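Local coordinates for protein adenosine kinase, putative (Trypanosoma brucei, PDB 3OTX) that probably catalyses the magnesium- and ATP-dependent phosphorylation of adenosine and related nucleosides to their monophosphates in purine salvage, at residues Val89-Ala93 with Ala142-Leu146; Ala6-Val10 with Tyr311-Lys315; Ala71-Gln75 with His107-Val111. The protein carries 1 engineered substitution. All coordinates share one frame; numbering follows the deposited sequence.

Contact 1 (Val89-Ala93 with Ala142-Leu146); sequences VGCIA and AANHL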
loop_
_atom_site.group_PDB
_atom_site.type_symbol
_atom_site.label_atom_id
_atom_site.label_comp_id
_atom_site.label_asym_id
_atom_site.label_seq_id
_atom_site.Cartn_x
_atom_site.Cartn_y
_atom_site.Cartn_z
ATOM N N VAL A 89 0.368 0.045 -12.205
ATOM C CA VAL A 89 0.339 -1.242 -12.909
ATOM C C VAL A 89 -0.322 -2.313 -12.034
ATOM O O VAL A 89 0.023 -2.474 -10.856
ATOM C CB VAL A 89 1.775 -1.672 -13.347
ATOM C CG1 VAL A 89 1.839 -3.101 -13.903
ATOM C CG2 VAL A 89 2.250 -0.731 -14.444
ATOM N N GLY A 90 -1.254 -3.052 -12.638
ATOM C CA GLY A 90 -1.852 -4.233 -12.047
ATOM C C GLY A 90 -2.715 -4.896 -13.104
ATOM O O GLY A 90 -2.697 -4.482 -14.263
ATOM N N CYS A 91 -3.476 -5.938 -12.722
ATOM C CA CYS A 91 -4.216 -6.704 -13.687
ATOM C C CYS A 91 -5.683 -6.731 -13.252
ATOM O O CYS A 91 -5.985 -6.977 -12.078
ATOM C CB CYS A 91 -3.620 -8.112 -13.808
ATOM S SG CYS A 91 -4.412 -9.152 -15.065
ATOM N N ILE A 92 -6.561 -6.472 -14.214
ATOM C CA ILE A 92 -8.001 -6.490 -14.004
ATOM C C ILE A 92 -8.645 -7.295 -15.116
ATOM O O ILE A 92 -7.949 -7.736 -16.055
ATOM C CB ILE A 92 -8.622 -5.068 -14.060
ATOM C CG1 ILE A 92 -8.328 -4.358 -15.413
ATOM C CG2 ILE A 92 -8.155 -4.206 -12.896
ATOM C CD1 ILE A 92 -9.060 -3.024 -15.613
ATOM N N ALA A 93 -9.947 -7.502 -14.997
ATOM C CA ALA A 93 -10.765 -7.964 -16.116
ATOM C C ALA A 93 -11.560 -6.800 -16.678
ATOM O O ALA A 93 -11.759 -5.795 -15.993
ATOM C CB ALA A 93 -11.709 -9.132 -15.681
ATOM N N ALA A 142 -8.471 -11.448 -10.949
ATOM C CA ALA A 142 -7.621 -11.038 -12.048
ATOM C C ALA A 142 -6.240 -10.557 -11.577
ATOM O O ALA A 142 -5.250 -10.714 -12.301
ATOM C CB ALA A 142 -8.321 -9.959 -12.839
ATOM N N ALA A 143 -6.154 -9.944 -10.391
ATOM C CA ALA A 143 -4.881 -9.361 -9.963
ATOM C C ALA A 143 -3.794 -10.430 -9.843
ATOM O O ALA A 143 -2.617 -10.156 -10.042
ATOM C CB ALA A 143 -5.036 -8.562 -8.657
ATOM N N ASN A 144 -4.197 -11.668 -9.573
ATOM C CA ASN A 144 -3.231 -12.744 -9.408
ATOM C C ASN A 144 -2.690 -13.255 -10.735
ATOM O O ASN A 144 -1.787 -14.082 -10.751
ATOM C CB ASN A 144 -3.869 -13.907 -8.670
ATOM C CG ASN A 144 -2.872 -14.766 -7.950
ATOM O OD1 ASN A 144 -2.957 -16.002 -7.981
ATOM N ND2 ASN A 144 -1.938 -14.143 -7.283
ATOM N N HIS A 145 -3.249 -12.779 -11.835
ATOM C CA HIS A 145 -2.838 -13.206 -13.183
ATOM C C HIS A 145 -1.956 -12.189 -13.912
ATOM O O HIS A 145 -1.697 -12.339 -15.119
ATOM C CB HIS A 145 -4.089 -13.507 -14.016
ATOM C CG HIS A 145 -4.879 -14.664 -13.490
ATOM N ND1 HIS A 145 -4.668 -15.956 -13.922
ATOM C CD2 HIS A 145 -5.881 -14.733 -12.582
ATOM C CE1 HIS A 145 -5.496 -16.771 -13.291
ATOM N NE2 HIS A 145 -6.249 -16.053 -12.479
ATOM N N LEU A 146 -1.480 -11.171 -13.201
ATOM C CA LEU A 146 -0.540 -10.208 -13.796
ATOM C C LEU A 146 0.665 -10.986 -14.384
ATOM O O LEU A 146 1.299 -11.777 -13.690
ATOM C CB LEU A 146 -0.112 -9.177 -12.756
ATOM C CG LEU A 146 0.900 -8.124 -13.229
ATOM C CD1 LEU A 146 0.339 -7.261 -14.321
ATOM C CD2 LEU A 146 1.302 -7.259 -12.036
HETATM O O HOH W 1 -2.329 -7.077 -10.274
#

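Contact 2 (Ala6-Val10 with Tyr311-Lys315); sequences APLRV and YAVGK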
loop_
_atom_site.group_PDB
_atom_site.type_symbol
_atom_site.label_atom_id
_atom_site.label_comp_id
_atom_site.label_asym_id
_atom_site.label_seq_id
_atom_site.Cartn_x
_atom_site.Cartn_y
_atom_site.Cartn_z
ATOM N N ALA A 6 7.869 20.573 -10.093
ATOM C CA ALA A 6 7.302 19.390 -10.842
ATOM C C ALA A 6 7.781 18.071 -10.251
ATOM O O ALA A 6 8.981 17.798 -10.239
ATOM C CB ALA A 6 7.676 19.461 -12.304
ATOM N N PRO A 7 6.845 17.228 -9.778
ATOM C CA PRO A 7 7.233 16.016 -9.071
ATOM C C PRO A 7 7.898 15.031 -9.992
ATOM O O PRO A 7 7.508 14.912 -11.166
ATOM C CB PRO A 7 5.896 15.425 -8.606
ATOM C CG PRO A 7 4.883 15.975 -9.550
ATOM C CD PRO A 7 5.388 17.348 -9.910
ATOM N N LEU A 8 8.856 14.292 -9.433
ATOM C CA LEU A 8 9.389 13.118 -10.102
ATOM C C LEU A 8 8.259 12.145 -10.377
ATOM O O LEU A 8 7.318 12.004 -9.577
ATOM C CB LEU A 8 10.407 12.406 -9.231
ATOM C CG LEU A 8 11.680 13.199 -8.905
ATOM C CD1 LEU A 8 12.502 12.403 -7.914
ATOM C CD2 LEU A 8 12.495 13.533 -10.175
ATOM N N ARG A 9 8.354 11.471 -11.508
ATOM C CA ARG A 9 7.367 10.435 -11.865
ATOM C C ARG A 9 7.468 9.203 -10.962
ATOM O O ARG A 9 8.562 8.717 -10.626
ATOM C CB ARG A 9 7.532 10.052 -13.344
ATOM C CG ARG A 9 7.150 11.175 -14.321
ATOM C CD ARG A 9 5.678 11.071 -14.701
ATOM N NE ARG A 9 5.356 9.803 -15.363
ATOM C CZ ARG A 9 4.199 9.528 -15.966
ATOM N NH1 ARG A 9 3.224 10.423 -16.019
ATOM N NH2 ARG A 9 4.015 8.345 -16.527
ATOM N N VAL A 10 6.288 8.721 -10.562
ATOM C CA VAL A 10 6.143 7.637 -9.624
ATOM C C VAL A 10 5.488 6.459 -10.326
ATOM O O VAL A 10 4.505 6.629 -11.076
ATOM C CB VAL A 10 5.293 8.090 -8.401
ATOM C CG1 VAL A 10 4.987 6.904 -7.510
ATOM C CG2 VAL A 10 6.051 9.159 -7.572
ATOM N N TYR A 311 7.912 13.279 -1.239
ATOM C CA TYR A 311 9.218 12.734 -1.621
ATOM C C TYR A 311 9.477 13.091 -3.087
ATOM O O TYR A 311 10.629 13.430 -3.460
ATOM C CB TYR A 311 9.286 11.190 -1.387
ATOM C CG TYR A 311 10.708 10.665 -1.435
ATOM C CD1 TYR A 311 11.440 10.474 -0.270
ATOM C CD2 TYR A 311 11.359 10.450 -2.666
ATOM C CE1 TYR A 311 12.752 10.020 -0.311
ATOM C CE2 TYR A 311 12.677 10.014 -2.713
ATOM C CZ TYR A 311 13.361 9.791 -1.543
ATOM O OH TYR A 311 14.676 9.369 -1.575
ATOM N N ALA A 312 8.418 13.023 -3.905
ATOM C CA ALA A 312 8.507 13.301 -5.339
ATOM C C ALA A 312 8.911 14.748 -5.656
ATOM O O ALA A 312 9.401 15.014 -6.751
ATOM C CB ALA A 312 7.187 12.927 -6.059
ATOM N N VAL A 313 8.709 15.672 -4.711
ATOM C CA VAL A 313 9.127 17.069 -4.907
ATOM C C VAL A 313 10.362 17.446 -4.093
ATOM O O VAL A 313 10.654 18.632 -3.901
ATOM C CB VAL A 313 7.973 18.075 -4.720
ATOM C CG1 VAL A 313 6.976 17.924 -5.861
ATOM C CG2 VAL A 313 7.261 17.877 -3.339
ATOM N N GLY A 314 11.072 16.418 -3.624
ATOM C CA GLY A 314 12.384 16.568 -2.999
ATOM C C GLY A 314 12.379 17.066 -1.566
ATOM O O GLY A 314 13.364 17.617 -1.112
ATOM N N LYS A 315 11.272 16.894 -0.843
ATOM C CA LYS A 315 11.251 17.336 0.554
ATOM C C LYS A 315 12.051 16.355 1.417
ATOM O O LYS A 315 12.116 15.146 1.089
ATOM C CB LYS A 315 9.807 17.463 1.082
ATOM C CG LYS A 315 8.915 18.416 0.314
ATOM C CD LYS A 315 9.448 19.819 0.281
ATOM C CE LYS A 315 8.703 20.624 -0.742
ATOM N NZ LYS A 315 9.252 21.995 -0.845
#

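Contact 3 (Ala71-Gln75 with His107-Val111); sequences ARVAQ and HEGIV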
loop_
_atom_site.group_PDB
_atom_site.type_symbol
_atom_site.label_atom_id
_atom_site.label_comp_id
_atom_site.label_asym_id
_atom_site.label_seq_id
_atom_site.Cartn_x
_atom_site.Cartn_y
_atom_site.Cartn_z
ATOM N N ALA A 71 -1.687 5.500 -4.773
ATOM C CA ALA A 71 -1.540 6.282 -5.991
ATOM C C ALA A 71 -2.556 7.424 -6.030
ATOM O O ALA A 71 -2.241 8.550 -6.422
ATOM C CB ALA A 71 -1.757 5.387 -7.202
ATOM N N ARG A 72 -3.786 7.153 -5.599
ATOM C CA ARG A 72 -4.827 8.170 -5.669
ATOM C C ARG A 72 -4.582 9.264 -4.643
ATOM O O ARG A 72 -4.810 10.412 -4.949
ATOM C CB ARG A 72 -6.241 7.558 -5.491
ATOM C CG ARG A 72 -6.653 6.696 -6.690
ATOM C CD ARG A 72 -7.897 5.862 -6.355
ATOM N NE ARG A 72 -9.049 6.721 -6.287
ATOM C CZ ARG A 72 -10.197 6.412 -5.705
ATOM N NH1 ARG A 72 -10.350 5.224 -5.120
ATOM N NH2 ARG A 72 -11.191 7.295 -5.721
ATOM N N VAL A 73 -4.086 8.910 -3.451
ATOM C CA VAL A 73 -3.766 9.934 -2.447
ATOM C C VAL A 73 -2.580 10.778 -2.922
ATOM O O VAL A 73 -2.660 12.018 -2.856
ATOM C CB VAL A 73 -3.473 9.305 -1.097
ATOM C CG1 VAL A 73 -2.937 10.380 -0.113
ATOM C CG2 VAL A 73 -4.771 8.660 -0.543
ATOM N N ALA A 74 -1.556 10.131 -3.479
ATOM C CA ALA A 74 -0.394 10.896 -4.033
ATOM C C ALA A 74 -0.820 11.850 -5.139
ATOM O O ALA A 74 -0.462 13.031 -5.128
ATOM C CB ALA A 74 0.708 9.931 -4.512
ATOM N N GLN A 75 -1.671 11.360 -6.045
ATOM C CA GLN A 75 -2.109 12.219 -7.156
ATOM C C GLN A 75 -2.956 13.391 -6.643
ATOM O O GLN A 75 -2.883 14.508 -7.151
ATOM C CB GLN A 75 -2.870 11.354 -8.186
ATOM C CG GLN A 75 -3.192 12.056 -9.534
ATOM C CD GLN A 75 -1.947 12.370 -10.342
ATOM O OE1 GLN A 75 -1.141 11.473 -10.695
ATOM N NE2 GLN A 75 -1.707 13.667 -10.528
ATOM N N HIS A 107 -9.853 9.117 -14.137
ATOM C CA HIS A 107 -10.516 10.369 -13.895
ATOM C C HIS A 107 -9.674 11.273 -12.974
ATOM O O HIS A 107 -9.671 12.503 -13.195
ATOM C CB HIS A 107 -11.929 10.106 -13.312
ATOM C CG HIS A 107 -12.662 11.352 -12.955
ATOM N ND1 HIS A 107 -12.919 11.686 -11.644
ATOM C CD2 HIS A 107 -13.131 12.368 -13.712
ATOM C CE1 HIS A 107 -13.549 12.843 -11.615
ATOM N NE2 HIS A 107 -13.699 13.282 -12.856
ATOM N N GLU A 108 -9.030 10.686 -11.968
ATOM C CA GLU A 108 -8.175 11.432 -11.015
ATOM C C GLU A 108 -6.800 11.798 -11.577
ATOM O O GLU A 108 -6.073 12.563 -10.942
ATOM C CB GLU A 108 -8.092 10.722 -9.669
ATOM C CG GLU A 108 -9.451 10.809 -8.965
ATOM C CD GLU A 108 -9.619 9.834 -7.848
ATOM O OE1 GLU A 108 -8.618 9.300 -7.373
ATOM O OE2 GLU A 108 -10.779 9.635 -7.438
ATOM N N GLY A 109 -6.456 11.286 -12.762
ATOM C CA GLY A 109 -5.164 11.658 -13.404
ATOM C C GLY A 109 -4.088 10.584 -13.299
ATOM O O GLY A 109 -2.942 10.830 -13.674
ATOM N N ILE A 110 -4.427 9.405 -12.791
ATOM C CA ILE A 110 -3.473 8.308 -12.764
ATOM C C ILE A 110 -3.402 7.673 -14.146
ATOM O O ILE A 110 -4.439 7.454 -14.784
ATOM C CB ILE A 110 -3.860 7.259 -11.701
ATOM C CG1 ILE A 110 -3.789 7.930 -10.308
ATOM C CG2 ILE A 110 -2.948 6.002 -11.756
ATOM C CD1 ILE A 110 -4.604 7.279 -9.344
ATOM N N VAL A 111 -2.189 7.393 -14.616
ATOM C CA VAL A 111 -2.049 6.606 -15.835
ATOM C C VAL A 111 -2.170 5.141 -15.428
ATOM O O VAL A 111 -1.421 4.643 -14.592
ATOM C CB VAL A 111 -0.700 6.873 -16.527
ATOM C CG1 VAL A 111 -0.589 5.986 -17.787
ATOM C CG2 VAL A 111 -0.593 8.353 -16.862
HETATM O O HOH W 2 -6.511 11.150 -6.856
#

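Contact 1 (Val89-Ala93 with Ala142-Leu146)
Cys91 lies against the turn 142-146, its CB 3.8 Å from Leu146 CB. Nearby, Ala142 CB packs on the peptide linking Ile92 to Ala93, 3.5 Å from Ile92 C. Further along, one branch of Leu146, CD1, spreads over the Gly90 peptide at 4.0 Å from Gly90 C and touches Val89 CG1 more loosely. Ile92 turns its side chain to the other face and packs on Pro16 and His116.

The residues 89-93 carry the end of strand 86-89 and the short strand 91-92, which is the outermost strand on one side of the central sheet of this ribokinase-like (PfkB) fold; the residues 142-146 follow strand 133-141, from the smaller five-stranded sheet. This is therefore a place where the edge of the large sheet meets the chain returning from the lid sheet. Ala143 stands close to Asn15, an adenosine-binding residue, and the side chain of Ala143 lies about 7 Å from the bound bis(adenosine)-5'-pentaphosphate.

Polar contacts between the two backbones are indirect or weak. Cys91 O receives a CA-H...O contact from Ala143 CA at 3.4 Å. A water takes the N-H of Cys91 at 2.9 Å from Cys91 N and lies 3.1 Å from Ala143 O, so it may link strand and turn. With chi1 at -177°, Cys91 SG is directed at the turn and lies 3.3 Å from Ala142 O. Within the turn, His145 N bonds back to this same Ala142 O.

Contact 2 (Ala6-Val10 with Tyr311-Lys315)
Ala312 O takes the N-H of Leu8 in a short, nearly straight bond, 2.8 Å from Leu8 N to Ala312 O with 165° at the hydrogen. The donor does not sit flat with the acceptor: it is tilted 29° from the carbonyl plane. Pro7 CA adds a CA-H...O contact to the same Ala312 O at 3.3 Å, and Leu8 CG lies 3.6 Å from this oxygen, so an amide, a CA-H and an apolar carbon all converge on one carbonyl.

Beside the bond the packing is small and apolar. Pro7 lays its CB between two partners, 3.8 Å from Ala312 CB and 3.9 Å from Val313 CG1. That valine branch is brought to the proline by chi1 of -69°, which sets CG1 opposite its own carbonyl carbon. On the inner side Val10 CG2 reaches Ala312 CB at 4.2 Å, and Phe85 and Ile165 pack around this pair.

Ala312 and Val313 are the middle residues of a type I turn closing helix 300-311. Gly314, with positive phi, completes a Schellman motif there: Gly314 N bonds to Tyr311 O and Lys315 N to Ala310 O. The N-terminal residues run past this helix end before entering strand 10-13.

The chemistry thus amounts to one backbone hydrogen bond flanked by small aliphatic packing, with no charged pair across these two segments.

Contact 3 (Ala71-Gln75 with His107-Val111)
Arg72 and Glu108 form a two-pronged salt bridge, the guanidinium presenting NE and one terminal nitrogen side-on to the carboxylate. Arg72 NE meets Glu108 OE1 at 2.8 Å, and Arg72 NH2 meets Glu108 OE2 at 2.9 Å, both bonds nearly straight. Both oxygens lie close to the guanidinium plane, and both are approached on their syn sides. The fit is not perfectly flat, however: the two planes are turned 28° against each other, and NE stands 27° out of the carboxylate plane. A bend at chi3 of Arg72 (72°) brings the NE edge round to the acid.

The bridge ties helix 66-76 to the C-terminal end of helix 96-108 in this PfkB-family kinase, where a Schellman motif at Gly109 leads the chain towards strand 111-116. Asn69, an adenosine-binding residue, is on the first helix, and the Arg72 side chain lies about 8 Å from the bound bis(adenosine)-5'-pentaphosphate.

A water also spans the two segments, donating to both Arg72 O and Glu108 OE1, so that carboxylate oxygen is held by the arginine and by the water together.

Beyond the charges, Ile110 sends CD1 across the aliphatic part of Arg72 at about a right angle, 3.4 Å from Arg72 CG, and on to the Ala71 methyl. Gln75 packs against the Glu108-Gly109 main chain. Its amide is folded back by the bend at chi2, and OE1 accepts a weak hydrogen bond from Val86 N. The helix end is met by aliphatic carbon: Gln75 CG sits 3.2 Å from Glu108 O.

How the contacts relate
Contact 2 joins the first modelled residues to the turn after helix 300-311, with contacts 1 and 3 between its segments in sequence. Contacts 1 and 3 interleave: 71-75, then 89-93, 107-111 and 142-146. Contacts 2 and 3 are neighbours, their centres 14 Å apart and nearest atoms about 4 Å; the centres of contacts 1 and 3 are 18 Å apart, of contacts 1 and 2 27 Å. All three border the central sheet on the side where strands 91-92, 111-116, 86-89 and 10-13 run parallel. Helix 96-108 connects strand 91-92 of contact 1 to contact 3, whereas contact 1 alone brings in the smaller sheet. Contacts 1 and 3 approach the bound inhibitor; contact 2 does not.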